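Local coordinates for extracellular solute-binding protein, family 3 (Methylophaga aminisulfidivorans MP, PDB 5SV6) that is of unknown function but has a periplasmic binding protein-like architecture and is probably linked to the methanol dehydrogenase system, at residues A[141-146]-A[163-168]; A[152-157]-A[169-174]; A[236-241]-A[246-251]. All blocks are in the same frame, centred on the assembly; numbering follows the deposited sequence. Where two conformers were deposited one is given.

Contact 1: A[141-146]-A[163-168]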
loop_
_atom_site.group_PDB
_atom_site.type_symbol
_atom_site.label_atom_id
_atom_site.label_comp_id
_atom_site.label_asym_id
_atom_site.label_seq_id
_atom_site.Cartn_x
_atom_site.Cartn_y
_atom_site.Cartn_z
ATOM N N LYS A 141 6.738 16.995 -9.852
ATOM C CA LYS A 141 5.723 17.357 -8.877
ATOM C C LYS A 141 4.439 16.570 -9.095
ATOM O O LYS A 141 3.685 16.317 -8.155
ATOM C CB LYS A 141 5.415 18.852 -8.973
ATOM C CG LYS A 141 6.550 19.754 -8.500
ATOM C CD LYS A 141 6.527 19.949 -6.983
ATOM C CE LYS A 141 7.255 21.227 -6.572
ATOM N NZ LYS A 141 8.698 21.206 -6.945
ATOM N N ASN A 142 4.191 16.195 -10.342
ATOM C CA ASN A 142 2.941 15.532 -10.681
ATOM C C ASN A 142 3.025 14.888 -12.050
ATOM O O ASN A 142 4.068 14.951 -12.701
ATOM C CB ASN A 142 1.763 16.521 -10.598
ATOM C CG ASN A 142 1.915 17.705 -11.538
ATOM O OD1 ASN A 142 2.364 17.570 -12.680
ATOM N ND2 ASN A 142 1.526 18.882 -11.059
ATOM N N TRP A 143 1.924 14.286 -12.495
ATOM C CA TRP A 143 1.929 13.507 -13.735
ATOM C C TRP A 143 2.072 14.337 -15.008
ATOM O O TRP A 143 2.359 13.797 -16.082
ATOM C CB TRP A 143 0.694 12.603 -13.804
ATOM C CG TRP A 143 0.849 11.343 -13.015
ATOM C CD1 TRP A 143 0.228 11.020 -11.844
ATOM C CD2 TRP A 143 1.699 10.236 -13.336
ATOM N NE1 TRP A 143 0.627 9.775 -11.424
ATOM C CE2 TRP A 143 1.530 9.272 -12.324
ATOM C CE3 TRP A 143 2.573 9.961 -14.389
ATOM C CZ2 TRP A 143 2.208 8.046 -12.333
ATOM C CZ3 TRP A 143 3.249 8.736 -14.396
ATOM C CH2 TRP A 143 3.061 7.803 -13.375
ATOM N N GLN A 144 1.889 15.649 -14.889
ATOM C CA GLN A 144 2.061 16.541 -16.032
ATOM C C GLN A 144 3.471 17.118 -16.150
ATOM O O GLN A 144 3.739 17.904 -17.054
ATOM C CB GLN A 144 1.012 17.666 -16.021
ATOM C CG GLN A 144 -0.327 17.233 -16.614
ATOM C CD GLN A 144 -1.397 18.326 -16.588
ATOM O OE1 GLN A 144 -1.098 19.511 -16.424
ATOM N NE2 GLN A 144 -2.657 17.924 -16.756
ATOM N N SER A 145 4.373 16.717 -15.254
ATOM C CA SER A 145 5.755 17.192 -15.305
ATOM C C SER A 145 6.442 16.788 -16.598
ATOM O O SER A 145 6.481 15.604 -16.950
ATOM C CB SER A 145 6.566 16.677 -14.118
ATOM O OG SER A 145 7.953 16.852 -14.357
ATOM N N PRO A 146 6.995 17.775 -17.317
ATOM C CA PRO A 146 7.684 17.480 -18.576
ATOM C C PRO A 146 8.870 16.533 -18.394
ATOM O O PRO A 146 9.202 15.807 -19.329
ATOM C CB PRO A 146 8.152 18.862 -19.045
ATOM C CG PRO A 146 7.156 19.809 -18.442
ATOM C CD PRO A 146 6.868 19.225 -17.083
ATOM N N GLU A 163 -0.485 2.760 -13.393
ATOM C CA GLU A 163 -0.654 2.211 -14.734
ATOM C C GLU A 163 -1.561 3.103 -15.573
ATOM O O GLU A 163 -1.243 3.428 -16.706
ATOM C CB GLU A 163 -1.217 0.778 -14.694
ATOM C CG GLU A 163 -1.262 0.160 -16.082
ATOM C CD GLU A 163 -1.891 -1.226 -16.136
ATOM O OE1 GLU A 163 -2.009 -1.898 -15.089
ATOM O OE2 GLU A 163 -2.267 -1.634 -17.251
ATOM N N VAL A 164 -2.695 3.496 -15.003
ATOM C CA VAL A 164 -3.623 4.392 -15.688
ATOM C C VAL A 164 -2.898 5.652 -16.169
ATOM O O VAL A 164 -3.056 6.062 -17.306
ATOM C CB VAL A 164 -4.823 4.766 -14.776
ATOM C CG1 VAL A 164 -5.840 5.611 -15.542
ATOM C CG2 VAL A 164 -5.488 3.499 -14.225
HETATM N N MSE A 165 -2.056 6.228 -15.318
HETATM C CA MSE A 165 -1.365 7.467 -15.668
HETATM C C MSE A 165 -0.208 7.272 -16.646
HETATM O O MSE A 165 0.109 8.167 -17.429
HETATM C CB MSE A 165 -0.887 8.192 -14.408
HETATM C CG MSE A 165 -2.010 8.639 -13.487
HETATM SE SE MSE A 165 -3.433 9.573 -14.482
HETATM C CE MSE A 165 -2.358 10.987 -15.317
ATOM N N LEU A 166 0.421 6.102 -16.612
ATOM C CA LEU A 166 1.493 5.813 -17.563
ATOM C C LEU A 166 0.916 5.715 -18.977
ATOM O O LEU A 166 1.525 6.170 -19.952
ATOM C CB LEU A 166 2.221 4.521 -17.177
ATOM C CG LEU A 166 3.749 4.552 -17.277
ATOM C CD1 LEU A 166 4.336 5.777 -16.581
ATOM C CD2 LEU A 166 4.374 3.262 -16.726
ATOM N N ARG A 167 -0.263 5.117 -19.083
ATOM C CA ARG A 167 -0.963 5.080 -20.363
ATOM C C ARG A 167 -1.329 6.498 -20.785
ATOM O O ARG A 167 -1.124 6.889 -21.935
ATOM C CB ARG A 167 -2.226 4.236 -20.257
ATOM C CG ARG A 167 -1.979 2.783 -19.899
ATOM C CD ARG A 167 -3.289 2.026 -19.918
ATOM N NE ARG A 167 -3.125 0.604 -19.656
ATOM C CZ ARG A 167 -3.019 -0.314 -20.609
ATOM N NH1 ARG A 167 -3.055 0.057 -21.883
ATOM N NH2 ARG A 167 -2.887 -1.597 -20.292
ATOM N N GLU A 168 -1.850 7.273 -19.836
ATOM C CA GLU A 168 -2.228 8.657 -20.098
ATOM C C GLU A 168 -1.097 9.464 -20.735
ATOM O O GLU A 168 -1.334 10.211 -21.682
ATOM C CB GLU A 168 -2.717 9.352 -18.820
ATOM C CG GLU A 168 -2.941 10.861 -18.980
ATOM C CD GLU A 168 -4.119 11.196 -19.892
ATOM O OE1 GLU A 168 -4.942 10.295 -20.155
ATOM O OE2 GLU A 168 -4.226 12.364 -20.333
#
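W143 meets M165 and L166 in a buried apolar contact between the loop 141-146 and the helix segment 163-168. No hydrogen bond crosses between the two segments.

The main interaction is a CH-pi contact. M165, a selenomethionine, lays its CB over one face of the indole, 3.5 Å from the centroid of the five-membered ring of W143 and 17° off the ring normal. CG follows over the pyrrole side, with M165 CG 3.5 Å from W143 NE1. The chain then bends at chi2 (-48°) and again at chi3 (-56°). This folds the methyl group back, and M165 CE ends 3.8 Å from W143 CB. The selenium stands above the same face at a distance, 5.0 Å from the centroid of the five-membered ring, as a Met-aromatic contact. L166 reaches the benzene side obliquely, its CD1 3.8 Å from W143 CZ3. H213 and F130 add edge-to-face ring contacts to W143.

Polar bonds fix the surroundings. W143 NE1 is satisfied by Q249 OE1, which limits how the indole can turn. Within the loop, N142 OD1 accepts from Q144 N at 3.0 Å in an Asx turn, while N142 ND2 binds E236. The backbone makes a type I turn from N142 to S145, and S145 sits at the N-cap position of the next helix. On the helix, R167 NH2 forms a salt bridge with E163 OE2 at 3.1 Å, with the carboxylate oxygen lying close to the guanidinium plane.

The arrangement is a loop tryptophan anchored on a helix by CH-pi and Met-aromatic contacts. It packs the loop after strand 118-133 against helix 161-168 within the periplasmic binding protein-like fold.

Contact 2: A[152-157]-A[169-174]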
loop_
_atom_site.group_PDB
_atom_site.type_symbol
_atom_site.label_atom_id
_atom_site.label_comp_id
_atom_site.label_asym_id
_atom_site.label_seq_id
_atom_site.Cartn_x
_atom_site.Cartn_y
_atom_site.Cartn_z
ATOM N N SER A 152 12.089 6.694 -19.581
ATOM C CA SER A 152 11.650 5.497 -20.286
ATOM C C SER A 152 11.388 4.300 -19.369
ATOM O O SER A 152 10.597 3.423 -19.714
ATOM C CB SER A 152 12.690 5.105 -21.335
ATOM O OG SER A 152 12.903 6.179 -22.234
ATOM N N LYS A 153 12.046 4.271 -18.210
ATOM C CA LYS A 153 11.943 3.132 -17.286
ATOM C C LYS A 153 11.250 3.527 -15.990
ATOM O O LYS A 153 11.823 4.247 -15.176
ATOM C CB LYS A 153 13.339 2.589 -16.959
ATOM C CG LYS A 153 14.123 2.065 -18.166
ATOM C CD LYS A 153 13.725 0.642 -18.481
ATOM C CE LYS A 153 14.451 0.103 -19.717
ATOM N NZ LYS A 153 15.803 -0.440 -19.389
ATOM N N PHE A 154 10.035 3.021 -15.791
ATOM C CA PHE A 154 9.194 3.406 -14.665
ATOM C C PHE A 154 8.892 2.190 -13.783
ATOM O O PHE A 154 8.246 1.245 -14.221
ATOM C CB PHE A 154 7.877 4.007 -15.175
ATOM C CG PHE A 154 8.057 5.235 -16.042
ATOM C CD1 PHE A 154 8.409 5.114 -17.379
ATOM C CD2 PHE A 154 7.838 6.505 -15.525
ATOM C CE1 PHE A 154 8.578 6.238 -18.177
ATOM C CE2 PHE A 154 7.996 7.642 -16.323
ATOM C CZ PHE A 154 8.362 7.499 -17.649
ATOM N N ALA A 155 9.347 2.209 -12.536
ATOM C CA ALA A 155 9.029 1.095 -11.649
ATOM C C ALA A 155 7.634 1.302 -11.050
ATOM O O ALA A 155 7.456 2.148 -10.168
ATOM C CB ALA A 155 10.080 0.974 -10.561
ATOM N N ILE A 156 6.646 0.558 -11.552
ATOM C CA ILE A 156 5.268 0.659 -11.067
ATOM C C ILE A 156 4.592 -0.700 -10.862
ATOM O O ILE A 156 5.082 -1.733 -11.326
ATOM C CB ILE A 156 4.375 1.491 -12.015
ATOM C CG1 ILE A 156 4.181 0.753 -13.346
ATOM C CG2 ILE A 156 4.962 2.899 -12.221
ATOM C CD1 ILE A 156 2.970 1.213 -14.125
ATOM N N VAL A 157 3.457 -0.678 -10.173
ATOM C CA VAL A 157 2.656 -1.878 -9.969
ATOM C C VAL A 157 1.465 -1.887 -10.927
ATOM O O VAL A 157 0.660 -0.953 -10.941
ATOM C CB VAL A 157 2.151 -1.965 -8.511
ATOM C CG1 VAL A 157 1.304 -3.222 -8.301
ATOM C CG2 VAL A 157 3.320 -1.938 -7.538
ATOM N N ILE A 169 0.127 9.311 -20.230
ATOM C CA ILE A 169 1.262 10.042 -20.796
ATOM C C ILE A 169 2.033 9.261 -21.864
ATOM O O ILE A 169 3.145 9.638 -22.226
ATOM C CB ILE A 169 2.255 10.564 -19.728
ATOM C CG1 ILE A 169 2.981 9.410 -19.032
ATOM C CG2 ILE A 169 1.551 11.468 -18.721
ATOM C CD1 ILE A 169 4.195 9.862 -18.276
ATOM N N ASP A 170 1.423 8.186 -22.362
ATOM C CA ASP A 170 1.940 7.434 -23.512
ATOM C C ASP A 170 3.299 6.780 -23.273
ATOM O O ASP A 170 4.124 6.694 -24.182
ATOM C CB ASP A 170 1.983 8.337 -24.754
ATOM C CG ASP A 170 0.608 8.891 -25.113
ATOM O OD1 ASP A 170 -0.375 8.121 -25.075
ATOM O OD2 ASP A 170 0.501 10.098 -25.410
ATOM N N LYS A 171 3.529 6.316 -22.051
ATOM C CA LYS A 171 4.785 5.651 -21.730
ATOM C C LYS A 171 4.549 4.187 -21.374
ATOM O O LYS A 171 5.495 3.446 -21.118
ATOM C CB LYS A 171 5.480 6.355 -20.558
ATOM C CG LYS A 171 6.022 7.741 -20.862
ATOM C CD LYS A 171 7.207 7.663 -21.798
ATOM C CE LYS A 171 7.786 9.036 -22.110
ATOM N NZ LYS A 171 9.047 8.909 -22.910
ATOM N N TYR A 172 3.283 3.779 -21.325
ATOM C CA TYR A 172 2.944 2.436 -20.857
ATOM C C TYR A 172 3.493 1.331 -21.760
ATOM O O TYR A 172 4.087 0.376 -21.271
ATOM C CB TYR A 172 1.429 2.267 -20.699
ATOM C CG TYR A 172 1.002 0.831 -20.447
ATOM C CD1 TYR A 172 0.991 0.306 -19.161
ATOM C CD2 TYR A 172 0.629 0.001 -21.496
ATOM C CE1 TYR A 172 0.607 -1.000 -18.926
ATOM C CE2 TYR A 172 0.245 -1.312 -21.270
ATOM C CZ TYR A 172 0.236 -1.803 -19.981
ATOM O OH TYR A 172 -0.152 -3.104 -19.744
ATOM N N GLU A 173 3.279 1.449 -23.067
ATOM C CA GLU A 173 3.734 0.401 -23.984
ATOM C C GLU A 173 5.243 0.207 -23.963
ATOM O O GLU A 173 5.723 -0.925 -23.932
ATOM C CB GLU A 173 3.249 0.643 -25.419
ATOM C CG GLU A 173 1.756 0.392 -25.622
ATOM C CD GLU A 173 1.352 -1.072 -25.442
ATOM O OE1 GLU A 173 2.241 -1.956 -25.362
ATOM O OE2 GLU A 173 0.130 -1.337 -25.380
ATOM N N GLY A 174 5.990 1.307 -23.970
ATOM C CA GLY A 174 7.439 1.231 -23.998
ATOM C C GLY A 174 8.034 0.772 -22.684
ATOM O O GLY A 174 9.213 0.428 -22.618
HETATM O O HOH W 1 8.423 4.162 -21.433
HETATM O O HOH W 2 11.105 0.509 -20.112
HETATM O O HOH W 3 10.952 6.830 -23.649
#
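The CA atoms of S152 and K171 are the nearest across the two segments, 7.0 Å apart, where the loop leading into strand 154-156 passes the turn between helices 161-168 and 172-180. That turn is a Schellman motif: D170, with positive phi, is its C-prime residue and ends the first helix. The strand pairs in parallel with 211-215 in the main sheet, so the contact sets a helix-to-helix turn beside a sheet strand.

The side-chain contact is between F154 and the aliphatic part of K171. F154 CE1 lies 3.9 Å from K171 CB, and the two side chains approach at a slant. CG stands beside the backbone N (chi1 -69°), which puts K171 CG 4.0 Å from F154 CZ. The bend at chi2 then keeps K171 CD near F154 CE1. The ammonium end is held by the backbone O atoms of K149 and M151. The buried ring of F154 also packs on L166 and I211.

No direct hydrogen bond joins the segments, and water bridges them instead. One water donates to S152 O at 2.9 Å and to K171 O at 3.0 Å. Another lies close to S152 OG and accepts from K171 NZ at 2.9 Å.

Contact 3: A[236-241]-A[246-251]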
loop_
_atom_site.group_PDB
_atom_site.type_symbol
_atom_site.label_atom_id
_atom_site.label_comp_id
_atom_site.label_asym_id
_atom_site.label_seq_id
_atom_site.Cartn_x
_atom_site.Cartn_y
_atom_site.Cartn_z
ATOM N N GLU A 236 -0.815 14.360 -6.342
ATOM C CA GLU A 236 -2.031 15.122 -6.085
ATOM C C GLU A 236 -3.194 14.145 -5.890
ATOM O O GLU A 236 -3.160 13.028 -6.416
ATOM C CB GLU A 236 -2.298 16.102 -7.243
ATOM C CG GLU A 236 -1.322 17.292 -7.259
ATOM C CD GLU A 236 -1.275 18.045 -8.596
ATOM O OE1 GLU A 236 -2.085 17.749 -9.500
ATOM O OE2 GLU A 236 -0.407 18.931 -8.740
ATOM N N GLU A 237 -4.217 14.557 -5.144
ATOM C CA GLU A 237 -5.343 13.658 -4.833
ATOM C C GLU A 237 -6.007 13.078 -6.078
ATOM O O GLU A 237 -6.260 11.872 -6.160
ATOM C CB GLU A 237 -6.394 14.356 -3.954
ATOM C CG GLU A 237 -7.562 13.440 -3.554
ATOM C CD GLU A 237 -8.369 13.969 -2.379
ATOM O OE1 GLU A 237 -8.422 15.202 -2.193
ATOM O OE2 GLU A 237 -8.946 13.148 -1.633
ATOM N N ILE A 238 -6.298 13.943 -7.047
ATOM C CA ILE A 238 -6.916 13.508 -8.294
ATOM C C ILE A 238 -6.085 13.987 -9.478
ATOM O O ILE A 238 -5.945 15.189 -9.691
ATOM C CB ILE A 238 -8.344 14.080 -8.435
ATOM C CG1 ILE A 238 -9.154 13.825 -7.160
ATOM C CG2 ILE A 238 -9.051 13.497 -9.657
ATOM C CD1 ILE A 238 -9.478 12.377 -6.918
ATOM N N ALA A 239 -5.525 13.054 -10.238
ATOM C CA ALA A 239 -4.761 13.413 -11.431
ATOM C C ALA A 239 -5.671 13.529 -12.648
ATOM O O ALA A 239 -6.444 12.608 -12.941
ATOM C CB ALA A 239 -3.651 12.399 -11.695
ATOM N N PRO A 240 -5.580 14.666 -13.359
ATOM C CA PRO A 240 -6.390 14.918 -14.559
ATOM C C PRO A 240 -5.958 14.052 -15.728
ATOM O O PRO A 240 -4.790 13.690 -15.820
ATOM C CB PRO A 240 -6.112 16.397 -14.872
ATOM C CG PRO A 240 -4.810 16.681 -14.228
ATOM C CD PRO A 240 -4.784 15.845 -12.978
ATOM N N THR A 241 -6.903 13.711 -16.598
ATOM C CA THR A 241 -6.593 13.014 -17.843
ATOM C C THR A 241 -7.265 13.749 -19.003
ATOM O O THR A 241 -8.261 14.443 -18.809
ATOM C CB THR A 241 -7.041 11.535 -17.807
ATOM O OG1 THR A 241 -8.471 11.452 -17.736
ATOM C CG2 THR A 241 -6.429 10.819 -16.607
ATOM N N GLY A 246 -10.793 12.027 -13.894
ATOM C CA GLY A 246 -9.683 12.197 -12.973
ATOM C C GLY A 246 -9.338 10.896 -12.262
ATOM O O GLY A 246 -10.230 10.144 -11.886
ATOM N N VAL A 247 -8.045 10.638 -12.085
ATOM C CA VAL A 247 -7.564 9.391 -11.484
ATOM C C VAL A 247 -7.072 9.632 -10.052
ATOM O O VAL A 247 -6.073 10.318 -9.840
ATOM C CB VAL A 247 -6.439 8.764 -12.352
ATOM C CG1 VAL A 247 -5.982 7.416 -11.792
ATOM C CG2 VAL A 247 -6.915 8.601 -13.800
ATOM N N ARG A 248 -7.797 9.086 -9.077
ATOM C CA ARG A 248 -7.463 9.254 -7.664
ATOM C C ARG A 248 -6.102 8.645 -7.330
ATOM O O ARG A 248 -5.812 7.518 -7.726
ATOM C CB ARG A 248 -8.555 8.623 -6.786
ATOM C CG ARG A 248 -8.272 8.680 -5.290
ATOM C CD ARG A 248 -9.503 8.275 -4.472
ATOM N NE ARG A 248 -10.487 9.350 -4.450
ATOM C CZ ARG A 248 -10.419 10.395 -3.628
ATOM N NH1 ARG A 248 -9.415 10.503 -2.755
ATOM N NH2 ARG A 248 -11.353 11.334 -3.675
ATOM N N GLN A 249 -5.268 9.393 -6.614
ATOM C CA GLN A 249 -3.935 8.912 -6.228
ATOM C C GLN A 249 -3.780 8.828 -4.714
ATOM O O GLN A 249 -2.766 8.329 -4.221
ATOM C CB GLN A 249 -2.858 9.857 -6.756
ATOM C CG GLN A 249 -3.073 10.315 -8.178
ATOM C CD GLN A 249 -2.579 9.316 -9.188
ATOM O OE1 GLN A 249 -1.423 8.902 -9.146
ATOM N NE2 GLN A 249 -3.454 8.925 -10.117
ATOM N N GLN A 250 -4.768 9.346 -3.986
ATOM C CA GLN A 250 -4.743 9.367 -2.522
ATOM C C GLN A 250 -5.952 8.616 -1.977
ATOM O O GLN A 250 -7.063 8.803 -2.459
ATOM C CB GLN A 250 -4.751 10.810 -1.999
ATOM C CG GLN A 250 -3.504 11.607 -2.336
ATOM C CD GLN A 250 -3.560 13.040 -1.818
ATOM O OE1 GLN A 250 -4.378 13.375 -0.957
ATOM N NE2 GLN A 250 -2.667 13.882 -2.318
ATOM N N PHE A 251 -5.738 7.770 -0.970
ATOM C CA PHE A 251 -6.800 6.883 -0.484
ATOM C C PHE A 251 -6.861 6.814 1.041
ATOM O O PHE A 251 -5.834 6.625 1.702
ATOM C CB PHE A 251 -6.602 5.465 -1.041
ATOM C CG PHE A 251 -6.708 5.386 -2.544
ATOM C CD1 PHE A 251 -7.907 5.016 -3.147
ATOM C CD2 PHE A 251 -5.624 5.706 -3.349
ATOM C CE1 PHE A 251 -8.021 4.971 -4.529
ATOM C CE2 PHE A 251 -5.727 5.661 -4.738
ATOM C CZ PHE A 251 -6.928 5.289 -5.329
#
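E237 and R248 run side by side and point the same way across a short beta hairpin, strand 238-239 against the start of strand 247-257. Their flat ends are turned 89° apart. A salt bridge joins them, E237 OE2 to R248 NH1 at 2.9 Å, reached on the anti side of the carboxylate. E237 CG lies opposite the backbone N (chi1 -178°) and the chain runs on extended, which brings the acid beside the guanidinium. K125 is a second charge partner for E237 OE2.

R248 NH1 is gripped twice, since it also donates to Q250 O, in the guanidinium plane. I238 CD1 lies over one face of that group, toward its rim, 3.7 Å above the plane. An alanine in place of E237 would probably leave R248 and K125 without their shared carboxylate and let the guanidinium turn more easily.

Q250 crosses E237 at about a right angle, and its OE1 packs on E237 CB. Its NE2 donates to S235 O. T241 and V247 also cross at about a right angle, touching through their CG2 methyls.

The backbone pairing is antiparallel. A239 and V247 form the hydrogen-bonded pair, with V247 N to A239 O at 2.7 Å, and I238 with R248 is the non-hydrogen-bonded pair. Q249 N adds a bond to E237 O at 2.7 Å. Q249 folds back at chi2 (-83°), and its amide sits near A239 CB. V247 O accepts two bonds, from opposite faces of its plane: A239 N at 2.8 Å and Q249 NE2 at 3.0 Å.

How the contacts relate
From the N terminus, segment 141-146 comes first, in the loop after strand 118-133. Strand 154-156 follows, then helix 161-168 and the turn into helix 172-180. Contact 1 closes the loop from 141-146 to 163-168, and contact 2 the one from 152-157 to 169-174. Their segments alternate, so the two cross. L166 of contact 1 touches contact 2: it packs on I156, and its O probably accepts from K171 N. Contact 3 closes a short hairpin much later in the chain. It ties that hairpin, 238-239 with 247-257, to the loop of contact 1 and to the end of helix 161-168, where E168 packs on T241. Contacts 2 and 3 do not touch, but both reach the same mixed sheet.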